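Local structure of probable hydrolase (Pseudomonas aeruginosa, 7AL6) at residues A[20-25]-A[53-58]; A[150-155]-A[204-209]; A[221-226]-A[250-255]; A[232-237]-A[263-268]. The protein is of unknown function but has an alpha/beta hydrolase fold and is probably a hydrolase, possibly a lipolytic one. All coordinates share one frame; numbering follows the deposited sequence. Where two conformers were deposited one is given.

How the contacts relate
From the N terminus, contact 1 comes first: it closes the loop from 26 to 52 and lays strand 16-22 against strand 53-58, while strand 28-33 from inside that loop takes the other edge of 53-58. Contact 2 follows in series, closing residues 156-203 and joining the end of helix 138-150 to the loop before helix 215-223, about 34 Å from contact 1 between centres. Contacts 3 and 4 cross, their segments alternating along the chain. Contact 3 ties the end of helix 215-223 to the loop before strand 255-259; contact 4 ties strand 229-234 to the loop after 255-259. Contacts 1 and 4 reach the same sheet.

Contact 1 (A[20-25]-A[53-58]); sequences HLFGPP and LRIVAL
R54 reaches across to G23 because its CG stands anti to the backbone N (chi1 176°) and the chain then bends at the next bond (chi2 59°), laying the guanidinium alongside the loop that follows strand 16-22. F22, with CG beside its own backbone N (chi1 -63°), carries its ring along the sheet toward A57. NH2 of R54 donates to G23 O at 3.0 Å, a bent bond with each partner tilted from the other's plane. The guanidinium is sandwiched: L21 CB lies over one face and P25 CA over the opposite one, both offset toward the rim, so its rotation is restricted from two sides.

Between the strands the pairing is regular antiparallel sheet. In the hydrogen-bonded pair H20 and A57, H20 N meets A57 O at 2.9 Å and A57 N meets H20 O at 2.8 Å. F22 and I55 form the next such pair, with F22 N to I55 O and I55 N to F22 O both 2.8 Å. On the face of F22 and I55, A57 CB touches the F22 ring at its edge, in plane, 3.8 Å from CE2, while H20 CD2 lies over one ring face. The other face has L21 and V56 side by side, L21 CD2 3.9 Å from V56 CG2.

Strand 53-58 is an inner strand of the alpha/beta hydrolase sheet: its far edge bonds to strand 28-33, V56 packs on L91 of helix 77-91, and I55 rests on V30 and A32.

Contact 2 (A[150-155]-A[204-209]); sequences LALRHK and RLTLPS
L152 meets L207 where two excursions of an alpha/beta hydrolase fold come together, in the long insertion between strands 119-125 and 229-234. That is the place where many members of the superfamily carry a cap, and these residues are consistent with one.

Apolar contact dominates. L152 points its CB at the other segment, and a chi1 of -166° carries the fork onward, away from the leucine's own N, so that its two methyls divide the work. CD1 meets L207 CD2 at 3.6 Å, the two leucines lying nearly perpendicular. CD2 instead rests on the aliphatic part of R204, 3.7 Å from CG, again almost square to it. The L207 side chain also packs on A148 and Q149 of helix 138-150, so it leans on both the helix and the residues just after it.

Polar groups here look elsewhere, and no hydrogen bond joins the two segments. The R204 guanidinium makes a salt bridge to D202 and hydrogen bonds to the carbonyls of R69 and A70, leaving its methylene stem to L152. T206 OG1 bonds to A203 O.

At the solvent-exposed border K155, bent at chi2, and T206 run antiparallel past one another, K155 CE 3.6 Å from T206 OG1.

Contact 3 (A[221-226]-A[250-255]); sequences FVRSVE and ETLPFE. With EDO (1,2-ethanediol), chain H.
V222 drives its CG1 methyl against the fork of L252, the two side chains nearly perpendicular. The fit is tight: CG1 lies 3.4 Å from L252 CD2 and 3.5 Å from L252 CD1, closer than usual for carbons. A chi1 of 164° swings this methyl away from the valine's own N and out to the loop.

The same methyl reaches the F254 ring obliquely, 3.9 Å from CZ, while L252 CB covers the middle of one ring face. V225 CG1 comes to the ring more loosely, 4.4 Å from CE1.

R223 runs across both T251 and L252. In the conformer given, its NH2 makes a weak bond to T251 OG1 at 3.1 Å, at the guanidinium edge; a second conformer makes this link doubtful. T251 OG1 has a further partner in L248 O.

A 1,2-ethanediol, probably from the crystallisation liquor, donates its O2 to P253 O at 2.9 Å and also bonds V229 N.

V222 and V225 both also touch V109 of helix 103-114. Apolar packing thus seats the end of helix 215-223 on the loop entering 255-259, an outermost strand of the alpha/beta hydrolase sheet within this chain; R223 adds packing against L252 but only a weak polar link.

Contact 4 (A[232-237]-A[263-268]); sequences VLAEQG and HHLHLD
H263 sets its backbone against A234 and G237, on the loop that follows the last strand of the sheet, 255-259, where the alpha/beta hydrolase fold places its catalytic histidine. Its N lies 4.1 Å from G237 CA and 4.3 Å from A234 CB, van der Waals contacts without a hydrogen bond. G237 ends a type I turn that starts at A234 and sits at the N-cap of helix 238-241. The H263 side chain, extended from its own N by a chi1 of -177°, leads its ring away from strand 229-234: ND1 bonds to D126 OD2 and NE2 to S102 OG. This is consistent with a Ser-His-Asp triad, S102 standing on what looks like a nucleophile elbow. The strand helps to place the acid, since A234 N bonds to D126 OD1. An acid here, just after strand 119-125 and not after 229-234 as is more usual, would be a variation on the family theme.

H264 turns away from the strand, its NE2 held by D38, yet its carbonyl gathers two donors, L267 N at 2.8 Å and D268 N at 2.9 Å, as the short, weakly bonded helix at about 265-268 begins.

L265 then returns to the contact. A chi1 of 77° tucks CG over the backbone, and the two methyls spread along strand 229-234. V276 of helix 270-284 also touches this leucine. L265 CD2 packs on A234 CB at 4.2 Å, and L265 CD1 meets V232 CG1 at 4.1 Å.

Contact 1 (A[20-25]-A[53-58])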
loop_
_atom_site.group_PDB
_atom_site.type_symbol
_atom_site.label_atom_id
_atom_site.label_comp_id
_atom_site.label_asym_id
_atom_site.label_seq_id
_atom_site.Cartn_x
_atom_site.Cartn_y
_atom_site.Cartn_z
ATOM N N HIS A 20 -14.811 14.283 13.068
ATOM C CA HIS A 20 -15.125 15.002 14.292
ATOM C C HIS A 20 -16.529 14.610 14.722
ATOM O O HIS A 20 -17.450 14.571 13.898
ATOM C CB HIS A 20 -15.019 16.526 14.110
ATOM C CG HIS A 20 -14.926 17.269 15.414
ATOM N ND1 HIS A 20 -13.735 17.431 16.089
ATOM C CD2 HIS A 20 -15.880 17.823 16.200
ATOM C CE1 HIS A 20 -13.958 18.084 17.221
ATOM N NE2 HIS A 20 -15.253 18.312 17.322
ATOM N N LEU A 21 -16.698 14.327 16.001
ATOM C CA LEU A 21 -17.968 13.830 16.568
ATOM C C LEU A 21 -18.709 14.957 17.286
ATOM O O LEU A 21 -18.119 15.562 18.154
ATOM C CB LEU A 21 -17.650 12.696 17.536
ATOM C CG LEU A 21 -16.906 11.511 16.946
ATOM C CD1 LEU A 21 -16.718 10.428 17.982
ATOM C CD2 LEU A 21 -17.616 10.971 15.727
ATOM N N PHE A 22 -19.969 15.202 16.963
ATOM C CA PHE A 22 -20.778 16.240 17.622
ATOM C C PHE A 22 -22.058 15.638 18.191
ATOM O O PHE A 22 -22.589 14.713 17.631
ATOM C CB PHE A 22 -21.255 17.309 16.650
ATOM C CG PHE A 22 -20.192 18.131 15.989
ATOM C CD1 PHE A 22 -19.698 19.258 16.602
ATOM C CD2 PHE A 22 -19.719 17.795 14.744
ATOM C CE1 PHE A 22 -18.736 20.026 15.988
ATOM C CE2 PHE A 22 -18.755 18.564 14.132
ATOM C CZ PHE A 22 -18.274 19.679 14.755
ATOM N N GLY A 23 -22.563 16.225 19.261
ATOM C CA GLY A 23 -23.843 15.877 19.860
ATOM C C GLY A 23 -23.765 14.745 20.833
ATOM O O GLY A 23 -22.771 14.105 20.960
ATOM N N PRO A 24 -24.892 14.476 21.472
ATOM C CA PRO A 24 -25.010 13.398 22.463
ATOM C C PRO A 24 -24.849 12.019 21.844
ATOM O O PRO A 24 -25.343 11.760 20.733
ATOM C CB PRO A 24 -26.428 13.591 23.025
ATOM C CG PRO A 24 -27.168 14.400 21.974
ATOM C CD PRO A 24 -26.150 15.225 21.257
ATOM N N PRO A 25 -24.164 11.091 22.531
ATOM C CA PRO A 25 -23.982 9.753 21.950
ATOM C C PRO A 25 -25.279 9.088 21.576
ATOM O O PRO A 25 -25.263 8.213 20.706
ATOM C CB PRO A 25 -23.243 8.962 23.050
ATOM C CG PRO A 25 -22.830 9.929 24.085
ATOM C CD PRO A 25 -23.209 11.333 23.636
ATOM N N LEU A 53 -28.887 15.679 17.626
ATOM C CA LEU A 53 -28.362 14.894 16.487
ATOM C C LEU A 53 -26.967 14.384 16.856
ATOM O O LEU A 53 -26.228 15.124 17.438
ATOM C CB LEU A 53 -28.298 15.746 15.221
ATOM C CG LEU A 53 -29.610 16.371 14.754
ATOM C CD1 LEU A 53 -29.461 16.952 13.376
ATOM C CD2 LEU A 53 -30.747 15.377 14.783
ATOM N N ARG A 54 -26.656 13.124 16.610
ATOM C CA ARG A 54 -25.291 12.610 16.804
ATOM C C ARG A 54 -24.632 12.772 15.436
ATOM O O ARG A 54 -24.915 11.985 14.575
ATOM C CB ARG A 54 -25.296 11.174 17.305
ATOM C CG ARG A 54 -23.910 10.577 17.420
ATOM C CD ARG A 54 -22.960 11.313 18.344
ATOM N NE ARG A 54 -21.874 10.449 18.727
ATOM C CZ ARG A 54 -20.922 10.750 19.581
ATOM N NH1 ARG A 54 -19.995 9.864 19.854
ATOM N NH2 ARG A 54 -20.894 11.920 20.163
ATOM N N ILE A 55 -23.792 13.769 15.247
ATOM C CA ILE A 55 -23.223 14.073 13.919
ATOM C C ILE A 55 -21.772 13.634 13.838
ATOM O O ILE A 55 -20.954 14.062 14.633
ATOM C CB ILE A 55 -23.381 15.566 13.594
ATOM C CG1 ILE A 55 -24.845 16.002 13.637
ATOM C CG2 ILE A 55 -22.746 15.903 12.277
ATOM C CD1 ILE A 55 -25.036 17.477 13.661
ATOM N N VAL A 56 -21.504 12.833 12.834
ATOM C CA VAL A 56 -20.166 12.382 12.481
ATOM C C VAL A 56 -19.767 13.232 11.292
ATOM O O VAL A 56 -20.248 13.020 10.171
ATOM C CB VAL A 56 -20.146 10.884 12.159
ATOM C CG1 VAL A 56 -18.761 10.447 11.690
ATOM C CG2 VAL A 56 -20.577 10.068 13.370
ATOM N N ALA A 57 -18.937 14.247 11.531
ATOM C CA ALA A 57 -18.486 15.138 10.471
ATOM C C ALA A 57 -17.236 14.502 9.904
ATOM O O ALA A 57 -16.143 14.601 10.494
ATOM C CB ALA A 57 -18.213 16.558 10.978
ATOM N N LEU A 58 -17.402 13.888 8.748
ATOM C CA LEU A 58 -16.399 13.052 8.121
ATOM C C LEU A 58 -15.516 13.849 7.181
ATOM O O LEU A 58 -16.007 14.678 6.413
ATOM C CB LEU A 58 -17.120 11.966 7.338
ATOM C CG LEU A 58 -16.306 10.838 6.731
ATOM C CD1 LEU A 58 -15.742 9.946 7.813
ATOM C CD2 LEU A 58 -17.235 10.061 5.756
#

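Contact 2 (A[150-155]-A[204-209])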
loop_
_atom_site.group_PDB
_atom_site.type_symbol
_atom_site.label_atom_id
_atom_site.label_comp_id
_atom_site.label_asym_id
_atom_site.label_seq_id
_atom_site.Cartn_x
_atom_site.Cartn_y
_atom_site.Cartn_z
ATOM N N LEU A 150 -1.809 10.301 -17.513
ATOM C CA LEU A 150 -0.400 10.196 -17.907
ATOM C C LEU A 150 0.395 11.418 -17.463
ATOM O O LEU A 150 1.571 11.300 -17.093
ATOM C CB LEU A 150 -0.268 10.027 -19.424
ATOM C CG LEU A 150 -0.816 8.764 -20.090
ATOM C CD1 LEU A 150 -0.561 8.833 -21.598
ATOM C CD2 LEU A 150 -0.222 7.493 -19.560
ATOM N N ALA A 151 -0.225 12.600 -17.502
ATOM C CA ALA A 151 0.439 13.846 -17.136
ATOM C C ALA A 151 0.453 14.122 -15.640
ATOM O O ALA A 151 0.983 15.159 -15.226
ATOM C CB ALA A 151 -0.234 15.032 -17.843
ATOM N N LEU A 152 -0.079 13.224 -14.810
ATOM C CA LEU A 152 -0.297 13.592 -13.417
ATOM C C LEU A 152 0.980 13.594 -12.604
ATOM O O LEU A 152 1.054 14.270 -11.571
ATOM C CB LEU A 152 -1.287 12.643 -12.754
ATOM C CG LEU A 152 -1.828 13.156 -11.416
ATOM C CD1 LEU A 152 -2.842 14.253 -11.702
ATOM C CD2 LEU A 152 -2.417 12.017 -10.616
ATOM N N ARG A 153 1.965 12.802 -13.011
ATOM C CA ARG A 153 3.242 12.791 -12.301
ATOM C C ARG A 153 3.751 14.207 -12.020
ATOM O O ARG A 153 4.348 14.463 -10.968
ATOM C CB ARG A 153 4.271 12.005 -13.122
ATOM C CG ARG A 153 4.584 12.615 -14.506
ATOM C CD ARG A 153 5.022 11.562 -15.540
ATOM N NE ARG A 153 6.207 10.800 -15.129
ATOM C CZ ARG A 153 6.229 9.484 -14.905
ATOM N NH1 ARG A 153 5.127 8.746 -15.052
ATOM N NH2 ARG A 153 7.365 8.896 -14.534
ATOM N N HIS A 154 3.514 15.138 -12.946
ATOM C CA HIS A 154 4.156 16.447 -12.957
ATOM C C HIS A 154 3.437 17.495 -12.088
ATOM O O HIS A 154 3.721 18.697 -12.228
ATOM C CB HIS A 154 4.269 16.972 -14.404
ATOM C CG HIS A 154 4.974 16.034 -15.347
ATOM N ND1 HIS A 154 6.298 15.673 -15.190
ATOM C CD2 HIS A 154 4.547 15.405 -16.472
ATOM C CE1 HIS A 154 6.646 14.842 -16.156
ATOM N NE2 HIS A 154 5.601 14.659 -16.944
ATOM N N LYS A 155 2.526 17.079 -11.195
ATOM C CA LYS A 155 1.771 18.024 -10.367
ATOM C C LYS A 155 2.473 18.272 -9.033
ATOM O O LYS A 155 3.065 17.362 -8.442
ATOM C CB LYS A 155 0.339 17.531 -10.106
ATOM C CG LYS A 155 -0.545 17.372 -11.346
ATOM C CD LYS A 155 -1.479 18.564 -11.574
ATOM C CE LYS A 155 -2.481 18.276 -12.702
ATOM N NZ LYS A 155 -2.792 19.478 -13.518
ATOM N N ARG A 204 -4.636 13.649 -7.409
ATOM C CA ARG A 204 -5.622 12.940 -8.207
ATOM C C ARG A 204 -6.972 13.645 -8.177
ATOM O O ARG A 204 -7.800 13.406 -9.060
ATOM C CB ARG A 204 -5.770 11.495 -7.714
ATOM C CG ARG A 204 -4.541 10.619 -7.997
ATOM C CD ARG A 204 -4.757 9.240 -7.400
ATOM N NE ARG A 204 -4.380 9.233 -5.993
ATOM C CZ ARG A 204 -4.364 8.155 -5.226
ATOM N NH1 ARG A 204 -4.726 6.974 -5.717
ATOM N NH2 ARG A 204 -3.997 8.267 -3.957
ATOM N N LEU A 205 -7.221 14.472 -7.156
ATOM C CA LEU A 205 -8.487 15.169 -7.052
ATOM C C LEU A 205 -8.698 16.127 -8.219
ATOM O O LEU A 205 -9.825 16.590 -8.410
ATOM C CB LEU A 205 -8.559 15.960 -5.740
ATOM C CG LEU A 205 -8.743 15.055 -4.516
ATOM C CD1 LEU A 205 -8.548 15.760 -3.226
ATOM C CD2 LEU A 205 -10.131 14.406 -4.537
ATOM N N THR A 206 -7.634 16.470 -8.969
ATOM C CA THR A 206 -7.748 17.354 -10.133
ATOM C C THR A 206 -8.088 16.608 -11.415
ATOM O O THR A 206 -8.318 17.251 -12.438
ATOM C CB THR A 206 -6.436 18.150 -10.390
ATOM O OG1 THR A 206 -5.368 17.271 -10.815
ATOM C CG2 THR A 206 -6.004 18.860 -9.176
ATOM N N LEU A 207 -8.054 15.278 -11.406
ATOM C CA LEU A 207 -8.252 14.535 -12.631
ATOM C C LEU A 207 -9.703 14.685 -13.080
ATOM O O LEU A 207 -10.605 14.820 -12.251
ATOM C CB LEU A 207 -7.945 13.067 -12.429
ATOM C CG LEU A 207 -6.467 12.711 -12.206
ATOM C CD1 LEU A 207 -6.383 11.287 -11.635
ATOM C CD2 LEU A 207 -5.661 12.820 -13.491
ATOM N N PRO A 208 -9.955 14.679 -14.378
ATOM C CA PRO A 208 -11.347 14.634 -14.847
ATOM C C PRO A 208 -11.875 13.212 -14.809
ATOM O O PRO A 208 -11.123 12.251 -14.921
ATOM C CB PRO A 208 -11.259 15.166 -16.281
ATOM C CG PRO A 208 -9.892 14.805 -16.748
ATOM C CD PRO A 208 -8.993 14.792 -15.481
ATOM N N SER A 209 -13.186 13.084 -14.632
ATOM C CA SER A 209 -13.775 11.761 -14.577
ATOM C C SER A 209 -13.603 11.055 -15.918
ATOM O O SER A 209 -13.660 11.692 -16.979
ATOM C CB SER A 209 -15.259 11.838 -14.210
ATOM O OG SER A 209 -15.795 10.519 -14.212
#

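Contact 3 (A[221-226]-A[250-255])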
loop_
_atom_site.group_PDB
_atom_site.type_symbol
_atom_site.label_atom_id
_atom_site.label_comp_id
_atom_site.label_asym_id
_atom_site.label_seq_id
_atom_site.Cartn_x
_atom_site.Cartn_y
_atom_site.Cartn_z
ATOM N N PHE A 221 -31.238 9.509 -10.395
ATOM C CA PHE A 221 -30.757 9.423 -8.999
ATOM C C PHE A 221 -31.610 10.340 -8.123
ATOM O O PHE A 221 -32.047 9.900 -7.114
ATOM C CB PHE A 221 -29.267 9.748 -8.905
ATOM C CG PHE A 221 -28.376 8.554 -9.105
ATOM C CD1 PHE A 221 -28.188 7.636 -8.100
ATOM C CD2 PHE A 221 -27.745 8.339 -10.305
ATOM C CE1 PHE A 221 -27.386 6.533 -8.294
ATOM C CE2 PHE A 221 -26.940 7.234 -10.498
ATOM C CZ PHE A 221 -26.772 6.327 -9.494
ATOM N N VAL A 222 -31.869 11.559 -8.562
ATOM C CA VAL A 222 -32.665 12.554 -7.797
ATOM C C VAL A 222 -34.083 12.005 -7.647
ATOM O O VAL A 222 -34.615 12.016 -6.570
ATOM C CB VAL A 222 -32.685 13.920 -8.496
ATOM C CG1 VAL A 222 -33.782 14.798 -7.947
ATOM C CG2 VAL A 222 -31.365 14.631 -8.396
ATOM N N ARG A 223 -34.606 11.450 -8.722
ATOM C CA ARG A 223 -35.956 10.896 -8.751
ATOM C C ARG A 223 -36.067 9.661 -7.880
ATOM O O ARG A 223 -37.145 9.373 -7.354
ATOM C CB ARG A 223 -36.371 10.519 -10.179
ATOM C CG ARG A 223 -36.758 11.687 -11.055
ATOM C CD ARG A 223 -38.168 12.205 -10.750
ATOM N NE ARG A 223 -38.247 13.615 -11.086
ATOM C CZ ARG A 223 -38.625 14.069 -12.267
ATOM N NH1 ARG A 223 -39.001 13.212 -13.215
ATOM N NH2 ARG A 223 -38.649 15.379 -12.493
ATOM N N SER A 224 -34.979 8.920 -7.737
ATOM C CA SER A 224 -34.919 7.675 -6.938
ATOM C C SER A 224 -34.837 7.941 -5.433
ATOM O O SER A 224 -34.976 7.000 -4.704
ATOM C CB SER A 224 -33.810 6.798 -7.393
ATOM O OG SER A 224 -34.148 6.196 -8.614
ATOM N N VAL A 225 -34.587 9.163 -4.989
ATOM C CA VAL A 225 -34.528 9.451 -3.533
ATOM C C VAL A 225 -35.915 9.128 -2.961
ATOM O O VAL A 225 -36.888 9.565 -3.536
ATOM C CB VAL A 225 -34.115 10.898 -3.237
ATOM C CG1 VAL A 225 -34.319 11.241 -1.784
ATOM C CG2 VAL A 225 -32.684 11.170 -3.652
ATOM N N GLU A 226 -36.007 8.380 -1.878
ATOM C CA GLU A 226 -37.306 7.989 -1.308
ATOM C C GLU A 226 -37.575 8.724 -0.003
ATOM O O GLU A 226 -38.721 8.783 0.371
ATOM C CB GLU A 226 -37.352 6.493 -1.032
ATOM C CG GLU A 226 -37.114 5.633 -2.245
ATOM C CD GLU A 226 -37.286 4.152 -2.003
ATOM O OE1 GLU A 226 -37.722 3.799 -0.966
ATOM O OE2 GLU A 226 -36.988 3.395 -2.868
ATOM N N GLU A 250 -38.676 22.683 -8.876
ATOM C CA GLU A 250 -40.155 22.802 -8.875
ATOM C C GLU A 250 -40.816 21.435 -9.143
ATOM O O GLU A 250 -41.942 21.279 -8.733
ATOM C CB GLU A 250 -40.569 23.962 -9.791
ATOM C CG GLU A 250 -40.117 25.315 -9.245
ATOM C CD GLU A 250 -40.239 26.573 -10.101
ATOM O OE1 GLU A 250 -40.551 26.488 -11.303
ATOM O OE2 GLU A 250 -40.007 27.649 -9.553
ATOM N N THR A 251 -40.156 20.485 -9.805
ATOM C CA THR A 251 -40.660 19.118 -10.069
ATOM C C THR A 251 -40.222 18.116 -8.988
ATOM O O THR A 251 -40.410 16.948 -9.216
ATOM C CB THR A 251 -40.223 18.606 -11.446
ATOM O OG1 THR A 251 -38.846 18.260 -11.456
ATOM C CG2 THR A 251 -40.452 19.616 -12.538
ATOM N N LEU A 252 -39.637 18.536 -7.871
ATOM C CA LEU A 252 -39.128 17.596 -6.889
ATOM C C LEU A 252 -39.837 17.812 -5.568
ATOM O O LEU A 252 -40.153 18.940 -5.202
ATOM C CB LEU A 252 -37.612 17.742 -6.657
ATOM C CG LEU A 252 -36.701 17.588 -7.858
ATOM C CD1 LEU A 252 -35.240 17.901 -7.483
ATOM C CD2 LEU A 252 -36.832 16.201 -8.457
ATOM N N PRO A 253 -40.057 16.778 -4.823
ATOM C CA PRO A 253 -40.770 16.953 -3.563
ATOM C C PRO A 253 -39.881 17.396 -2.419
ATOM O O PRO A 253 -40.266 17.210 -1.261
ATOM C CB PRO A 253 -41.339 15.554 -3.294
ATOM C CG PRO A 253 -40.230 14.640 -3.844
ATOM C CD PRO A 253 -39.825 15.362 -5.143
ATOM N N PHE A 254 -38.695 17.943 -2.691
ATOM C CA PHE A 254 -37.840 18.391 -1.593
ATOM C C PHE A 254 -38.390 19.670 -0.971
ATOM O O PHE A 254 -38.888 20.546 -1.675
ATOM C CB PHE A 254 -36.399 18.620 -2.085
ATOM C CG PHE A 254 -35.790 17.445 -2.818
ATOM C CD1 PHE A 254 -36.287 16.163 -2.669
ATOM C CD2 PHE A 254 -34.699 17.630 -3.654
ATOM C CE1 PHE A 254 -35.726 15.102 -3.349
ATOM C CE2 PHE A 254 -34.133 16.562 -4.323
ATOM C CZ PHE A 254 -34.640 15.304 -4.164
ATOM N N GLU A 255 -38.281 19.789 0.360
ATOM C CA GLU A 255 -38.495 21.074 1.016
ATOM C C GLU A 255 -37.357 22.032 0.641
ATOM O O GLU A 255 -36.186 21.647 0.615
ATOM C CB GLU A 255 -38.561 20.906 2.542
ATOM C CG GLU A 255 -39.669 19.942 3.060
ATOM C CD GLU A 255 -39.575 19.680 4.577
ATOM O OE1 GLU A 255 -39.255 20.620 5.325
ATOM O OE2 GLU A 255 -39.823 18.534 5.041
HETATM C C1 EDO H . -39.606 16.224 3.254
HETATM O O1 EDO H . -40.867 15.901 3.782
HETATM C C2 EDO H . -39.669 16.634 1.839
HETATM O O2 EDO H . -39.043 15.819 0.918
#

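Contact 4 (A[232-237]-A[263-268])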
loop_
_atom_site.group_PDB
_atom_site.type_symbol
_atom_site.label_atom_id
_atom_site.label_comp_id
_atom_site.label_asym_id
_atom_site.label_seq_id
_atom_site.Cartn_x
_atom_site.Cartn_y
_atom_site.Cartn_z
ATOM N N VAL A 232 -31.359 23.596 1.243
ATOM C CA VAL A 232 -31.070 25.015 1.471
ATOM C C VAL A 232 -30.386 25.572 0.240
ATOM O O VAL A 232 -29.440 24.972 -0.296
ATOM C CB VAL A 232 -30.216 25.227 2.723
ATOM C CG1 VAL A 232 -29.612 26.651 2.718
ATOM C CG2 VAL A 232 -31.077 24.987 3.958
ATOM N N LEU A 233 -30.871 26.727 -0.210
ATOM C CA LEU A 233 -30.433 27.370 -1.443
ATOM C C LEU A 233 -29.915 28.747 -1.079
ATOM O O LEU A 233 -30.664 29.547 -0.518
ATOM C CB LEU A 233 -31.593 27.493 -2.431
ATOM C CG LEU A 233 -32.131 26.112 -2.801
ATOM C CD1 LEU A 233 -33.529 26.202 -3.326
ATOM C CD2 LEU A 233 -31.185 25.498 -3.823
ATOM N N ALA A 234 -28.631 28.962 -1.315
ATOM C CA ALA A 234 -27.934 30.221 -1.014
ATOM C C ALA A 234 -28.332 31.241 -2.082
ATOM O O ALA A 234 -28.147 30.926 -3.231
ATOM C CB ALA A 234 -26.450 30.011 -0.992
ATOM N N GLU A 235 -28.685 32.460 -1.700
ATOM C CA GLU A 235 -29.134 33.440 -2.816
ATOM C C GLU A 235 -28.057 33.738 -3.961
ATOM O O GLU A 235 -28.197 33.914 -5.198
ATOM C CB GLU A 235 -29.278 34.807 -2.156
ATOM C CG GLU A 235 -29.761 35.882 -3.111
ATOM C CD GLU A 235 -30.165 37.199 -2.470
ATOM O OE1 GLU A 235 -30.439 38.156 -3.219
ATOM O OE2 GLU A 235 -30.215 37.269 -1.233
ATOM N N GLN A 236 -26.821 33.755 -3.493
ATOM C CA GLN A 236 -25.592 33.975 -4.279
ATOM C C GLN A 236 -24.812 32.677 -4.527
ATOM O O GLN A 236 -23.673 32.782 -4.941
ATOM C CB GLN A 236 -24.770 35.060 -3.606
ATOM C CG GLN A 236 -25.275 36.436 -3.970
ATOM C CD GLN A 236 -24.455 37.514 -3.326
ATOM O OE1 GLN A 236 -24.655 37.848 -2.172
ATOM N NE2 GLN A 236 -23.514 38.057 -4.076
ATOM N N GLY A 237 -25.395 31.501 -4.302
ATOM C CA GLY A 237 -24.732 30.236 -4.558
ATOM C C GLY A 237 -25.187 29.577 -5.851
ATOM O O GLY A 237 -25.243 30.225 -6.901
ATOM N N HIS A 263 -22.230 30.370 -1.367
ATOM C CA HIS A 263 -22.235 28.919 -1.413
ATOM C C HIS A 263 -21.866 28.265 -0.075
ATOM O O HIS A 263 -22.368 27.176 0.254
ATOM C CB HIS A 263 -21.268 28.512 -2.484
ATOM C CG HIS A 263 -21.193 27.048 -2.717
ATOM N ND1 HIS A 263 -22.299 26.289 -3.020
ATOM C CD2 HIS A 263 -20.139 26.205 -2.719
ATOM C CE1 HIS A 263 -21.926 25.040 -3.226
ATOM N NE2 HIS A 263 -20.621 24.961 -3.041
ATOM N N HIS A 264 -21.042 28.931 0.725
ATOM C CA HIS A 264 -20.669 28.465 2.059
ATOM C C HIS A 264 -21.437 29.180 3.141
ATOM O O HIS A 264 -20.898 29.415 4.223
ATOM C CB HIS A 264 -19.168 28.636 2.274
ATOM C CG HIS A 264 -18.343 27.594 1.588
ATOM N ND1 HIS A 264 -18.102 27.606 0.232
ATOM C CD2 HIS A 264 -17.723 26.485 2.075
ATOM C CE1 HIS A 264 -17.352 26.564 -0.091
ATOM N NE2 HIS A 264 -17.117 25.864 1.011
ATOM N N LEU A 265 -22.728 29.482 2.911
ATOM C CA LEU A 265 -23.454 30.340 3.845
ATOM C C LEU A 265 -23.457 29.798 5.263
ATOM O O LEU A 265 -23.558 30.574 6.226
ATOM C CB LEU A 265 -24.891 30.571 3.363
ATOM C CG LEU A 265 -25.893 29.445 3.566
ATOM C CD1 LEU A 265 -27.308 29.993 3.246
ATOM C CD2 LEU A 265 -25.587 28.232 2.690
ATOM N N HIS A 266 -23.438 28.483 5.426
ATOM C CA HIS A 266 -23.459 27.786 6.736
ATOM C C HIS A 266 -22.148 28.001 7.498
ATOM O O HIS A 266 -22.155 27.805 8.667
ATOM C CB HIS A 266 -23.752 26.296 6.563
ATOM C CG HIS A 266 -22.646 25.567 5.907
ATOM N ND1 HIS A 266 -22.278 25.815 4.645
ATOM C CD2 HIS A 266 -21.816 24.622 6.350
ATOM C CE1 HIS A 266 -21.279 25.041 4.324
ATOM N NE2 HIS A 266 -20.988 24.307 5.340
ATOM N N LEU A 267 -21.055 28.275 6.805
ATOM C CA LEU A 267 -19.725 28.479 7.428
ATOM C C LEU A 267 -19.248 29.938 7.418
ATOM O O LEU A 267 -18.511 30.289 8.313
ATOM C CB LEU A 267 -18.732 27.608 6.673
ATOM C CG LEU A 267 -17.289 27.699 7.141
ATOM C CD1 LEU A 267 -17.131 27.041 8.482
ATOM C CD2 LEU A 267 -16.363 27.095 6.123
ATOM N N ASP A 268 -19.742 30.769 6.508
ATOM C CA ASP A 268 -19.242 32.148 6.315
ATOM C C ASP A 268 -19.391 32.962 7.591
ATOM O O ASP A 268 -18.465 33.623 7.938
ATOM C CB ASP A 268 -19.961 32.849 5.173
ATOM C CG ASP A 268 -19.411 32.444 3.839
ATOM O OD1 ASP A 268 -18.264 32.098 3.802
ATOM O OD2 ASP A 268 -20.146 32.432 2.897
#